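Putative aspartate aminotransferase (Thermus thermophilus, PDB 1IUG) is a pyridoxal 5'-phosphate enzyme of the class-V aminotransferase family that probably moves amino groups between amino acids and 2-oxo acids, aspartate being a presumed donor. Local coordinates at residues G41-A46 / V53-G58; E115-E120 / A144-E149; A138-L143 / M174-A179; L215-K220 / E226-P231. One frame throughout, in Å; residues are numbered along the deposited sequence.

Interaction 1: residues G41-A46 / V53-G58; sequences GLLREA and VLILTG
L43, V53 and I55 meet without any ring or amide face between them; the one flat side-chain group among the touching residues, the R44 guanidinium, is carried away from the strand. The contact illustrates helix-on-sheet packing in the large cofactor-binding domain of a fold type I aminotransferase, where helix 30-47 leads through a short connection into strand 52-57. The short helix and strand axes come within 8.3 Å of each other at 120°, and the helix therefore runs slantwise over the strand and touches it mainly near the strand's start. V53 sets its two methyls against successive helix residues, L43 and R44. With CG1 anti to the backbone N (chi1 -176°), that branch meets L43 CB at 3.8 Å, while CG2 reaches the backbone at R44 CA, also at 3.8 Å. Further along the strand, L43 and I55 cross at about a right angle. F195 of the adjacent antiparallel strand 193-198 touches both L43 and I55, and L243 of helix 233-246 also packs on L43, so the leucine is buried. Its branch end makes the last link to the strand: L43 CD1 lies 4.0 Å from I55 CG1 and 4.1 Å from I55 CD1.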
loop_
_atom_site.group_PDB
_atom_site.type_symbol
_atom_site.label_atom_id
_atom_site.label_comp_id
_atom_site.label_asym_id
_atom_site.label_seq_id
_atom_site.Cartn_x
_atom_site.Cartn_y
_atom_site.Cartn_z
ATOM N N GLY A 41 -15.668 -10.056 5.818
ATOM C CA GLY A 41 -16.345 -10.944 6.746
ATOM C C GLY A 41 -15.453 -11.877 7.537
ATOM O O GLY A 41 -15.700 -12.115 8.720
ATOM N N LEU A 42 -14.428 -12.419 6.889
ATOM C CA LEU A 42 -13.501 -13.322 7.561
ATOM C C LEU A 42 -12.623 -12.586 8.587
ATOM O O LEU A 42 -12.367 -13.097 9.675
ATOM C CB LEU A 42 -12.642 -14.061 6.533
ATOM C CG LEU A 42 -13.413 -15.041 5.641
ATOM C CD1 LEU A 42 -12.509 -15.567 4.544
ATOM C CD2 LEU A 42 -13.976 -16.192 6.480
ATOM N N LEU A 43 -12.176 -11.384 8.240
ATOM C CA LEU A 43 -11.347 -10.582 9.141
ATOM C C LEU A 43 -12.187 -10.168 10.343
ATOM O O LEU A 43 -11.679 -9.968 11.446
ATOM C CB LEU A 43 -10.814 -9.352 8.403
ATOM C CG LEU A 43 -9.659 -9.638 7.440
ATOM C CD1 LEU A 43 -9.525 -8.536 6.403
ATOM C CD2 LEU A 43 -8.373 -9.806 8.234
ATOM N N ARG A 44 -13.486 -10.057 10.093
ATOM C CA ARG A 44 -14.503 -9.705 11.074
ATOM C C ARG A 44 -14.502 -10.786 12.156
ATOM O O ARG A 44 -14.466 -10.484 13.350
ATOM C CB ARG A 44 -15.837 -9.676 10.333
ATOM C CG ARG A 44 -16.644 -8.419 10.452
ATOM C CD ARG A 44 -17.072 -8.127 11.856
ATOM N NE ARG A 44 -18.257 -8.918 12.195
ATOM C CZ ARG A 44 -19.344 -9.040 11.429
ATOM N NH1 ARG A 44 -19.427 -8.425 10.252
ATOM N NH2 ARG A 44 -20.362 -9.781 11.845
ATOM N N GLU A 45 -14.516 -12.044 11.722
ATOM C CA GLU A 45 -14.489 -13.190 12.626
ATOM C C GLU A 45 -13.133 -13.289 13.316
ATOM O O GLU A 45 -13.056 -13.579 14.503
ATOM C CB GLU A 45 -14.722 -14.490 11.861
ATOM C CG GLU A 45 -16.100 -14.667 11.269
ATOM C CD GLU A 45 -16.238 -15.995 10.535
ATOM O OE1 GLU A 45 -15.627 -16.995 10.983
ATOM O OE2 GLU A 45 -16.950 -16.037 9.507
ATOM N N ALA A 46 -12.067 -13.081 12.549
ATOM C CA ALA A 46 -10.707 -13.149 13.071
ATOM C C ALA A 46 -10.480 -12.155 14.206
ATOM O O ALA A 46 -9.823 -12.481 15.193
ATOM C CB ALA A 46 -9.697 -12.918 11.949
ATOM N N VAL A 53 -14.279 -4.172 9.635
ATOM C CA VAL A 53 -12.844 -4.235 9.406
ATOM C C VAL A 53 -12.594 -3.634 8.028
ATOM O O VAL A 53 -13.238 -4.014 7.046
ATOM C CB VAL A 53 -12.300 -5.682 9.452
ATOM C CG1 VAL A 53 -10.778 -5.666 9.314
ATOM C CG2 VAL A 53 -12.704 -6.360 10.759
ATOM N N LEU A 54 -11.716 -2.638 7.977
ATOM C CA LEU A 54 -11.383 -1.981 6.720
ATOM C C LEU A 54 -10.032 -2.466 6.190
ATOM O O LEU A 54 -9.074 -2.620 6.951
ATOM C CB LEU A 54 -11.366 -0.462 6.909
ATOM C CG LEU A 54 -12.713 0.157 7.303
ATOM C CD1 LEU A 54 -12.550 1.636 7.593
ATOM C CD2 LEU A 54 -13.733 -0.071 6.198
ATOM N N ILE A 55 -9.989 -2.751 4.890
ATOM C CA ILE A 55 -8.776 -3.209 4.225
ATOM C C ILE A 55 -8.104 -2.023 3.538
ATOM O O ILE A 55 -8.695 -1.382 2.663
ATOM C CB ILE A 55 -9.090 -4.278 3.166
ATOM C CG1 ILE A 55 -9.802 -5.468 3.820
ATOM C CG2 ILE A 55 -7.811 -4.711 2.452
ATOM C CD1 ILE A 55 -10.138 -6.581 2.858
ATOM N N LEU A 56 -6.874 -1.728 3.948
ATOM C CA LEU A 56 -6.116 -0.613 3.381
ATOM C C LEU A 56 -4.903 -1.123 2.623
ATOM O O LEU A 56 -4.250 -2.080 3.044
ATOM C CB LEU A 56 -5.648 0.332 4.490
ATOM C CG LEU A 56 -6.695 0.882 5.466
ATOM C CD1 LEU A 56 -6.005 1.803 6.452
ATOM C CD2 LEU A 56 -7.799 1.623 4.735
ATOM N N THR A 57 -4.606 -0.484 1.500
ATOM C CA THR A 57 -3.459 -0.871 0.698
ATOM C C THR A 57 -2.250 -0.086 1.196
ATOM O O THR A 57 -2.136 1.120 0.976
ATOM C CB THR A 57 -3.729 -0.638 -0.804
ATOM O OG1 THR A 57 -4.812 -1.485 -1.213
ATOM C CG2 THR A 57 -2.497 -0.975 -1.641
ATOM N N GLY A 58 -1.395 -0.783 1.933
ATOM C CA GLY A 58 -0.201 -0.185 2.506
ATOM C C GLY A 58 0.295 -1.086 3.624
ATOM O O GLY A 58 -0.293 -2.138 3.867
#

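Interaction 2: residues E115-E120 / A144-E149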
loop_
_atom_site.group_PDB
_atom_site.type_symbol
_atom_site.label_atom_id
_atom_site.label_comp_id
_atom_site.label_asym_id
_atom_site.label_seq_id
_atom_site.Cartn_x
_atom_site.Cartn_y
_atom_site.Cartn_z
ATOM N N GLU A 115 -2.369 -0.468 36.871
ATOM C CA GLU A 115 -2.389 0.658 37.800
ATOM C C GLU A 115 -1.720 1.898 37.209
ATOM O O GLU A 115 -2.021 3.022 37.611
ATOM C CB GLU A 115 -1.692 0.290 39.117
ATOM C CG GLU A 115 -2.016 -1.098 39.650
ATOM C CD GLU A 115 -1.151 -2.179 39.023
ATOM O OE1 GLU A 115 0.093 -2.092 39.147
ATOM O OE2 GLU A 115 -1.711 -3.114 38.413
ATOM N N ASP A 116 -0.821 1.692 36.252
ATOM C CA ASP A 116 -0.115 2.804 35.625
ATOM C C ASP A 116 -0.972 3.602 34.650
ATOM O O ASP A 116 -0.733 4.792 34.440
ATOM C CB ASP A 116 1.145 2.304 34.916
ATOM C CG ASP A 116 2.147 1.671 35.868
ATOM O OD1 ASP A 116 2.034 1.868 37.097
ATOM O OD2 ASP A 116 3.059 0.972 35.381
ATOM N N VAL A 117 -1.959 2.945 34.045
ATOM C CA VAL A 117 -2.834 3.610 33.088
ATOM C C VAL A 117 -4.172 4.037 33.683
ATOM O O VAL A 117 -5.017 4.605 32.986
ATOM C CB VAL A 117 -3.074 2.740 31.828
ATOM C CG1 VAL A 117 -1.746 2.447 31.138
ATOM C CG2 VAL A 117 -3.800 1.441 32.193
ATOM N N ALA A 118 -4.367 3.761 34.971
ATOM C CA ALA A 118 -5.603 4.141 35.648
ATOM C C ALA A 118 -5.530 5.630 36.009
ATOM O O ALA A 118 -5.473 5.997 37.182
ATOM C CB ALA A 118 -5.809 3.279 36.900
ATOM N N LYS A 119 -5.496 6.469 34.976
ATOM C CA LYS A 119 -5.413 7.923 35.101
ATOM C C LYS A 119 -6.680 8.558 34.541
ATOM O O LYS A 119 -7.106 8.218 33.441
ATOM C CB LYS A 119 -4.286 8.469 34.221
ATOM C CG LYS A 119 -2.839 8.133 34.510
ATOM C CD LYS A 119 -2.377 8.591 35.869
ATOM C CE LYS A 119 -0.899 8.264 36.067
ATOM N NZ LYS A 119 -0.274 7.599 34.877
ATOM N N GLU A 120 -7.245 9.527 35.252
ATOM C CA GLU A 120 -8.434 10.214 34.754
ATOM C C GLU A 120 -7.987 11.442 33.957
ATOM O O GLU A 120 -6.927 12.009 34.231
ATOM C CB GLU A 120 -9.353 10.634 35.907
ATOM C CG GLU A 120 -8.675 11.489 36.970
ATOM C CD GLU A 120 -9.639 11.987 38.033
ATOM O OE1 GLU A 120 -10.497 11.199 38.492
ATOM O OE2 GLU A 120 -9.530 13.175 38.415
ATOM N N ALA A 144 -7.045 -2.277 29.466
ATOM C CA ALA A 144 -8.217 -1.610 28.910
ATOM C C ALA A 144 -9.287 -1.234 29.936
ATOM O O ALA A 144 -9.781 -0.103 29.918
ATOM C CB ALA A 144 -8.829 -2.455 27.800
ATOM N N ARG A 145 -9.658 -2.156 30.826
ATOM C CA ARG A 145 -10.692 -1.801 31.791
ATOM C C ARG A 145 -10.227 -0.933 32.957
ATOM O O ARG A 145 -11.028 -0.208 33.542
ATOM C CB ARG A 145 -11.564 -3.001 32.223
ATOM C CG ARG A 145 -11.154 -3.811 33.438
ATOM C CD ARG A 145 -9.804 -4.459 33.289
ATOM N NE ARG A 145 -9.605 -5.496 34.303
ATOM C CZ ARG A 145 -10.086 -6.734 34.218
ATOM N NH1 ARG A 145 -10.804 -7.109 33.164
ATOM N NH2 ARG A 145 -9.827 -7.605 35.180
ATOM N N ALA A 146 -8.926 -0.951 33.241
ATOM C CA ALA A 146 -8.370 -0.113 34.302
ATOM C C ALA A 146 -8.462 1.336 33.810
ATOM O O ALA A 146 -8.820 2.242 34.566
ATOM C CB ALA A 146 -6.923 -0.489 34.576
ATOM N N PHE A 147 -8.182 1.529 32.521
ATOM C CA PHE A 147 -8.247 2.844 31.891
ATOM C C PHE A 147 -9.706 3.300 31.755
ATOM O O PHE A 147 -10.021 4.467 31.977
ATOM C CB PHE A 147 -7.579 2.793 30.508
ATOM C CG PHE A 147 -7.657 4.086 29.743
ATOM C CD1 PHE A 147 -6.769 5.126 30.014
ATOM C CD2 PHE A 147 -8.612 4.263 28.747
ATOM C CE1 PHE A 147 -6.831 6.325 29.303
ATOM C CE2 PHE A 147 -8.683 5.458 28.029
ATOM C CZ PHE A 147 -7.790 6.489 28.309
ATOM N N LYS A 148 -10.581 2.371 31.374
ATOM C CA LYS A 148 -12.010 2.642 31.204
ATOM C C LYS A 148 -12.700 3.049 32.514
ATOM O O LYS A 148 -13.670 3.811 32.498
ATOM C CB LYS A 148 -12.724 1.407 30.642
ATOM C CG LYS A 148 -12.612 1.163 29.137
ATOM C CD LYS A 148 -13.183 2.311 28.323
ATOM C CE LYS A 148 -13.104 2.055 26.811
ATOM N NZ LYS A 148 -12.505 0.751 26.424
ATOM N N GLU A 149 -12.236 2.497 33.634
ATOM C CA GLU A 149 -12.811 2.811 34.944
ATOM C C GLU A 149 -12.663 4.285 35.276
ATOM O O GLU A 149 -13.564 4.893 35.849
ATOM C CB GLU A 149 -12.148 1.986 36.050
ATOM C CG GLU A 149 -12.674 0.563 36.181
ATOM C CD GLU A 149 -12.074 -0.193 37.362
ATOM O OE1 GLU A 149 -11.523 0.452 38.286
ATOM O OE2 GLU A 149 -12.166 -1.442 37.368
#
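V117 lays its CG2 methyl over two successive side chains of the helix, overlapping A146 CB and F147 CB at 4.4 Å each. This is a loose apolar fit, and a closer approach is made by the loop backbone: V117 O comes to the edge of the F147 ring, near the ring plane, 3.5 Å from CD1. The phenylalanine offers that edge because CG stands anti to the backbone N (chi1 177°), which swings the ring to the side of the helix that the loop passes. One residue on, A118 rests on the helix backbone, its CA and its CB both 3.9 Å from A146 O.

Bonds within the loop accompany this approach. A118 is the centre of an inverse gamma turn, with a weak bond of 2.8 Å from K119 N to V117 O, so the carbonyl that meets the ring is also the acceptor that closes the turn. Next to it, the K119 side chain folds back to deliver NZ to D116 O at 2.9 Å, with a C=O...N angle of 161°. Beyond the two segments, N151 ties them together, its ND2 bonding both K119 O and F147 O.

In the fold, helix 140-150 is the helix of a beta-alpha-beta crossover between the parallel strands 124-128 and 155-159. F147 settles on L125 and V156 of those two strands and on Y122, V117 shares L125 with it, and P114 covers A146, so that the loop entering strand 124-128 lies along the flank of the helix.

Interaction 3: residues A138-L143 / M174-A179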
loop_
_atom_site.group_PDB
_atom_site.type_symbol
_atom_site.label_atom_id
_atom_site.label_comp_id
_atom_site.label_asym_id
_atom_site.label_seq_id
_atom_site.Cartn_x
_atom_site.Cartn_y
_atom_site.Cartn_z
ATOM N N ALA A 138 1.454 -7.670 26.169
ATOM C CA ALA A 138 0.761 -6.847 27.152
ATOM C C ALA A 138 -0.573 -7.478 27.540
ATOM O O ALA A 138 -1.196 -8.173 26.733
ATOM C CB ALA A 138 0.538 -5.443 26.601
ATOM N N ASP A 139 -0.998 -7.244 28.781
ATOM C CA ASP A 139 -2.269 -7.765 29.287
ATOM C C ASP A 139 -3.359 -6.787 28.864
ATOM O O ASP A 139 -3.848 -5.991 29.663
ATOM C CB ASP A 139 -2.225 -7.882 30.814
ATOM C CG ASP A 139 -3.332 -8.771 31.373
ATOM O OD1 ASP A 139 -4.340 -9.021 30.672
ATOM O OD2 ASP A 139 -3.187 -9.224 32.526
ATOM N N LEU A 140 -3.744 -6.882 27.596
ATOM C CA LEU A 140 -4.738 -6.009 26.992
ATOM C C LEU A 140 -6.061 -5.809 27.736
ATOM O O LEU A 140 -6.445 -4.671 28.001
ATOM C CB LEU A 140 -5.004 -6.456 25.547
ATOM C CG LEU A 140 -5.012 -5.383 24.459
ATOM C CD1 LEU A 140 -3.723 -4.585 24.499
ATOM C CD2 LEU A 140 -5.175 -6.048 23.107
ATOM N N PRO A 141 -6.768 -6.901 28.091
ATOM C CA PRO A 141 -8.047 -6.763 28.799
ATOM C C PRO A 141 -7.930 -6.014 30.121
ATOM O O PRO A 141 -8.753 -5.152 30.423
ATOM C CB PRO A 141 -8.475 -8.215 29.027
ATOM C CG PRO A 141 -7.820 -8.950 27.900
ATOM C CD PRO A 141 -6.455 -8.326 27.879
ATOM N N ALA A 142 -6.899 -6.345 30.895
ATOM C CA ALA A 142 -6.663 -5.719 32.194
ATOM C C ALA A 142 -6.285 -4.248 32.067
ATOM O O ALA A 142 -6.712 -3.420 32.876
ATOM C CB ALA A 142 -5.590 -6.482 32.966
ATOM N N LEU A 143 -5.484 -3.924 31.056
ATOM C CA LEU A 143 -5.073 -2.541 30.836
ATOM C C LEU A 143 -6.258 -1.710 30.375
ATOM O O LEU A 143 -6.477 -0.603 30.864
ATOM C CB LEU A 143 -3.960 -2.475 29.794
ATOM C CG LEU A 143 -2.615 -3.062 30.218
ATOM C CD1 LEU A 143 -1.678 -3.096 29.030
ATOM C CD2 LEU A 143 -2.028 -2.236 31.349
ATOM N N MET A 174 -12.574 -7.577 24.807
ATOM C CA MET A 174 -11.356 -7.314 25.573
ATOM C C MET A 174 -11.280 -5.847 25.996
ATOM O O MET A 174 -10.273 -5.406 26.549
ATOM C CB MET A 174 -10.101 -7.685 24.770
ATOM C CG MET A 174 -9.963 -9.168 24.447
ATOM S SD MET A 174 -8.256 -9.672 24.051
ATOM C CE MET A 174 -7.737 -8.379 22.994
ATOM N N GLY A 175 -12.352 -5.099 25.738
ATOM C CA GLY A 175 -12.385 -3.689 26.090
ATOM C C GLY A 175 -11.690 -2.794 25.074
ATOM O O GLY A 175 -11.508 -1.600 25.307
ATOM N N VAL A 176 -11.294 -3.373 23.945
ATOM C CA VAL A 176 -10.614 -2.620 22.896
ATOM C C VAL A 176 -11.615 -2.069 21.885
ATOM O O VAL A 176 -12.467 -2.799 21.383
ATOM C CB VAL A 176 -9.558 -3.497 22.186
ATOM C CG1 VAL A 176 -8.859 -2.713 21.088
ATOM C CG2 VAL A 176 -8.537 -4.003 23.207
ATOM N N ASP A 177 -11.516 -0.775 21.599
ATOM C CA ASP A 177 -12.427 -0.133 20.656
ATOM C C ASP A 177 -11.985 -0.227 19.203
ATOM O O ASP A 177 -12.815 -0.340 18.303
ATOM C CB ASP A 177 -12.643 1.329 21.048
ATOM C CG ASP A 177 -13.203 1.471 22.447
ATOM O OD1 ASP A 177 -14.369 1.085 22.648
ATOM O OD2 ASP A 177 -12.472 1.939 23.347
ATOM N N ALA A 178 -10.677 -0.197 18.977
ATOM C CA ALA A 178 -10.141 -0.274 17.622
ATOM C C ALA A 178 -8.783 -0.953 17.617
ATOM O O ALA A 178 -8.030 -0.877 18.590
ATOM C CB ALA A 178 -10.042 1.123 17.008
ATOM N N ALA A 179 -8.465 -1.603 16.504
ATOM C CA ALA A 179 -7.201 -2.308 16.383
ATOM C C ALA A 179 -6.649 -2.246 14.963
ATOM O O ALA A 179 -7.392 -2.050 14.001
ATOM C CB ALA A 179 -7.371 -3.758 16.820
HETATM O O HOH W 1 -11.440 -5.218 29.482
#
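L140 and M174 press together through their methyl ends: L140 CD2 lies only 3.5 Å from M174 CE, tighter than ordinary carbon contact. The same CD2 meets V176 CG2 at 3.9 Å, so one leucine branch fills the angle between methionine and valine. M174 and V176 approach it differently, the methionine at a slant and the valine at about a right angle. L140 has a chi1 of -133°, well off a staggered value, which together with the short methyl contact suggests a somewhat strained fit. P141 lies alongside M174, pointing the same way, with its CG 3.9 Å from SD. A bend at the methionine's last torsion (chi3 -44°) carries CE past the proline to the leucine.

The backbones also come close. P141 CA points its hydrogen at M174 O, 3.4 Å away and nearly straight at 166°, and a water donates to P141 O at 2.8 Å and, weakly, to M174 O.

In the next shell, D139 occupies the N-cap position of the helix. G175 turns the chain at a positive phi, where a side chain would jam against the carbonyl of M174. L127, H129 and M160 touch L140, A158 packs on V176, and D177, just before strand 178-182, makes a salt bridge with R201.

The arrangement belongs to the beta-alpha-beta core of a fold type I aminotransferase: the first turn of a crossover helix packs on the loop entering strand 178-182, beyond which the chain reaches K185, the lysine that carries the cofactor.

Interaction 4: residues L215-K220 / E226-P231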
loop_
_atom_site.group_PDB
_atom_site.type_symbol
_atom_site.label_atom_id
_atom_site.label_comp_id
_atom_site.label_asym_id
_atom_site.label_seq_id
_atom_site.Cartn_x
_atom_site.Cartn_y
_atom_site.Cartn_z
ATOM N N LEU A 215 -11.158 7.193 6.801
ATOM C CA LEU A 215 -11.924 5.970 7.011
ATOM C C LEU A 215 -13.413 6.084 6.697
ATOM O O LEU A 215 -14.061 5.078 6.411
ATOM C CB LEU A 215 -11.691 5.428 8.425
ATOM C CG LEU A 215 -10.533 4.426 8.592
ATOM C CD1 LEU A 215 -9.363 4.742 7.677
ATOM C CD2 LEU A 215 -10.094 4.371 10.040
ATOM N N ALA A 216 -13.942 7.306 6.708
ATOM C CA ALA A 216 -15.353 7.531 6.398
ATOM C C ALA A 216 -15.685 7.111 4.972
ATOM O O ALA A 216 -16.670 6.396 4.759
ATOM C CB ALA A 216 -15.741 8.983 6.623
ATOM N N ARG A 217 -14.916 7.549 3.974
ATOM C CA ARG A 217 -15.292 7.069 2.655
ATOM C C ARG A 217 -14.822 5.680 2.253
ATOM O O ARG A 217 -15.345 5.097 1.310
ATOM C CB ARG A 217 -15.361 8.134 1.535
ATOM C CG ARG A 217 -14.463 8.068 0.282
ATOM C CD ARG A 217 -12.985 8.199 0.483
ATOM N NE ARG A 217 -12.610 9.460 -0.169
ATOM C CZ ARG A 217 -11.794 10.380 0.340
ATOM N NH1 ARG A 217 -11.214 10.198 1.516
ATOM N NH2 ARG A 217 -11.648 11.542 -0.275
ATOM N N GLU A 218 -13.921 5.109 3.047
ATOM C CA GLU A 218 -13.484 3.737 2.816
ATOM C C GLU A 218 -14.634 2.877 3.350
ATOM O O GLU A 218 -15.063 1.935 2.693
ATOM C CB GLU A 218 -12.195 3.404 3.578
ATOM C CG GLU A 218 -10.907 3.819 2.882
ATOM C CD GLU A 218 -10.570 2.991 1.641
ATOM O OE1 GLU A 218 -11.400 2.174 1.178
ATOM O OE2 GLU A 218 -9.450 3.169 1.115
ATOM N N LEU A 219 -15.161 3.249 4.521
ATOM C CA LEU A 219 -16.277 2.529 5.153
ATOM C C LEU A 219 -17.474 2.538 4.212
ATOM O O LEU A 219 -18.070 1.498 3.941
ATOM C CB LEU A 219 -16.651 3.189 6.485
ATOM C CG LEU A 219 -17.548 2.467 7.505
ATOM C CD1 LEU A 219 -19.000 2.480 7.074
ATOM C CD2 LEU A 219 -17.058 1.049 7.741
ATOM N N LYS A 220 -17.789 3.722 3.703
ATOM C CA LYS A 220 -18.887 3.940 2.765
ATOM C C LYS A 220 -18.746 2.971 1.583
ATOM O O LYS A 220 -19.699 2.275 1.223
ATOM C CB LYS A 220 -18.823 5.406 2.298
ATOM C CG LYS A 220 -19.988 5.999 1.489
ATOM C CD LYS A 220 -20.260 5.298 0.164
ATOM C CE LYS A 220 -21.412 5.951 -0.612
ATOM N NZ LYS A 220 -22.015 7.135 0.077
ATOM N N GLU A 226 -16.507 -2.482 -2.206
ATOM C CA GLU A 226 -15.625 -1.639 -3.008
ATOM C C GLU A 226 -14.568 -1.088 -2.063
ATOM O O GLU A 226 -14.459 -1.511 -0.914
ATOM C CB GLU A 226 -16.386 -0.442 -3.590
ATOM C CG GLU A 226 -17.829 -0.694 -3.984
ATOM C CD GLU A 226 -17.993 -1.169 -5.412
ATOM O OE1 GLU A 226 -16.993 -1.206 -6.164
ATOM O OE2 GLU A 226 -19.140 -1.498 -5.784
ATOM N N SER A 227 -13.804 -0.125 -2.559
ATOM C CA SER A 227 -12.773 0.549 -1.781
ATOM C C SER A 227 -12.664 1.943 -2.389
ATOM O O SER A 227 -13.124 2.170 -3.513
ATOM C CB SER A 227 -11.433 -0.202 -1.833
ATOM O OG SER A 227 -10.973 -0.367 -3.161
ATOM N N ALA A 228 -12.126 2.886 -1.624
ATOM C CA ALA A 228 -11.994 4.258 -2.100
ATOM C C ALA A 228 -11.160 4.332 -3.375
ATOM O O ALA A 228 -11.560 4.976 -4.342
ATOM C CB ALA A 228 -11.390 5.135 -1.018
ATOM N N TRP A 229 -10.021 3.643 -3.382
ATOM C CA TRP A 229 -9.117 3.635 -4.537
ATOM C C TRP A 229 -8.917 2.187 -4.985
ATOM O O TRP A 229 -9.604 1.290 -4.498
ATOM C CB TRP A 229 -7.764 4.254 -4.150
ATOM C CG TRP A 229 -7.845 5.200 -2.982
ATOM C CD1 TRP A 229 -7.360 4.990 -1.719
ATOM C CD2 TRP A 229 -8.498 6.477 -2.953
ATOM N NE1 TRP A 229 -7.676 6.052 -0.908
ATOM C CE2 TRP A 229 -8.373 6.978 -1.638
ATOM C CE3 TRP A 229 -9.176 7.245 -3.913
ATOM C CZ2 TRP A 229 -8.904 8.217 -1.255
ATOM C CZ3 TRP A 229 -9.703 8.477 -3.532
ATOM C CH2 TRP A 229 -9.563 8.949 -2.213
ATOM N N THR A 230 -7.992 1.951 -5.910
ATOM C CA THR A 230 -7.743 0.589 -6.365
ATOM C C THR A 230 -7.055 -0.173 -5.242
ATOM O O THR A 230 -6.040 0.273 -4.704
ATOM C CB THR A 230 -6.858 0.549 -7.617
ATOM O OG1 THR A 230 -7.414 1.407 -8.617
ATOM C CG2 THR A 230 -6.786 -0.871 -8.173
ATOM N N PRO A 231 -7.645 -1.299 -4.819
ATOM C CA PRO A 231 -7.051 -2.094 -3.741
ATOM C C PRO A 231 -6.096 -3.143 -4.304
ATOM O O PRO A 231 -6.186 -3.504 -5.483
ATOM C CB PRO A 231 -8.272 -2.763 -3.128
ATOM C CG PRO A 231 -9.080 -3.111 -4.359
ATOM C CD PRO A 231 -8.954 -1.850 -5.226
HETATM O O HOH W 2 -8.922 1.778 -1.211
#
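E218 OE1 is gripped twice: A228 N donates to it at 3.0 Å with an almost straight N-H...O angle of 173°, and Q222, one turn on in the same helix, adds its NE2. In this fold type I aminotransferase the carboxylate thus ties helix 215-222 to the loop that follows it. A228 N comes in from well above the carboxylate plane, 54° out of it. The other oxygen works through a water, which donates to E218 OE2 at 2.8 Å and accepts from W229 N at 3.1 Å, so two successive loop N-H groups are held, one directly and one at a remove. Folding at chi2 (-71°) brings the carboxylate alongside the loop. Replacing E218 by a leucine would probably leave A228 N and the bridging water without their acceptor and set this bend of the loop free to shift.

R217 makes the second half of the contact. W229 CH2 lies over one face of its guanidinium, toward the rim, 3.7 Å from CZ, with the guanidinium and indole planes strongly tilted, and Y211 adds a cation-pi contact. W229 itself is fixed by NE1 bonding Y212 O and by stacking on the Y212 ring; it also packs on the cofactor-bearing lysine of the second subunit, to which T230 OG1 is hydrogen-bonded. Between helix and indole sits A228, its CB 3.8 Å from R217 CD and 3.6 Å above the centre of the W229 ring.

From the N terminus, interaction 1 closes a short loop, folding helix 30-47 onto strand 52-57 at one edge of the large sheet. Interactions 2 and 3 come next and cross: their segments alternate along the chain, and both use helix 140-150, which is thereby joined to the loop before strand 124-128 and to the approach to strand 178-182. They touch where K148 nears D177. Interaction 4 closes another short loop, between helices 215-222 and 233-246. Although far along the chain from interaction 1, it packs against it, L54 on L215 and L219 and T57 on P231, and both reach the second subunit. Interactions 2 and 4 stand farthest apart, their centres 34 Å from each other.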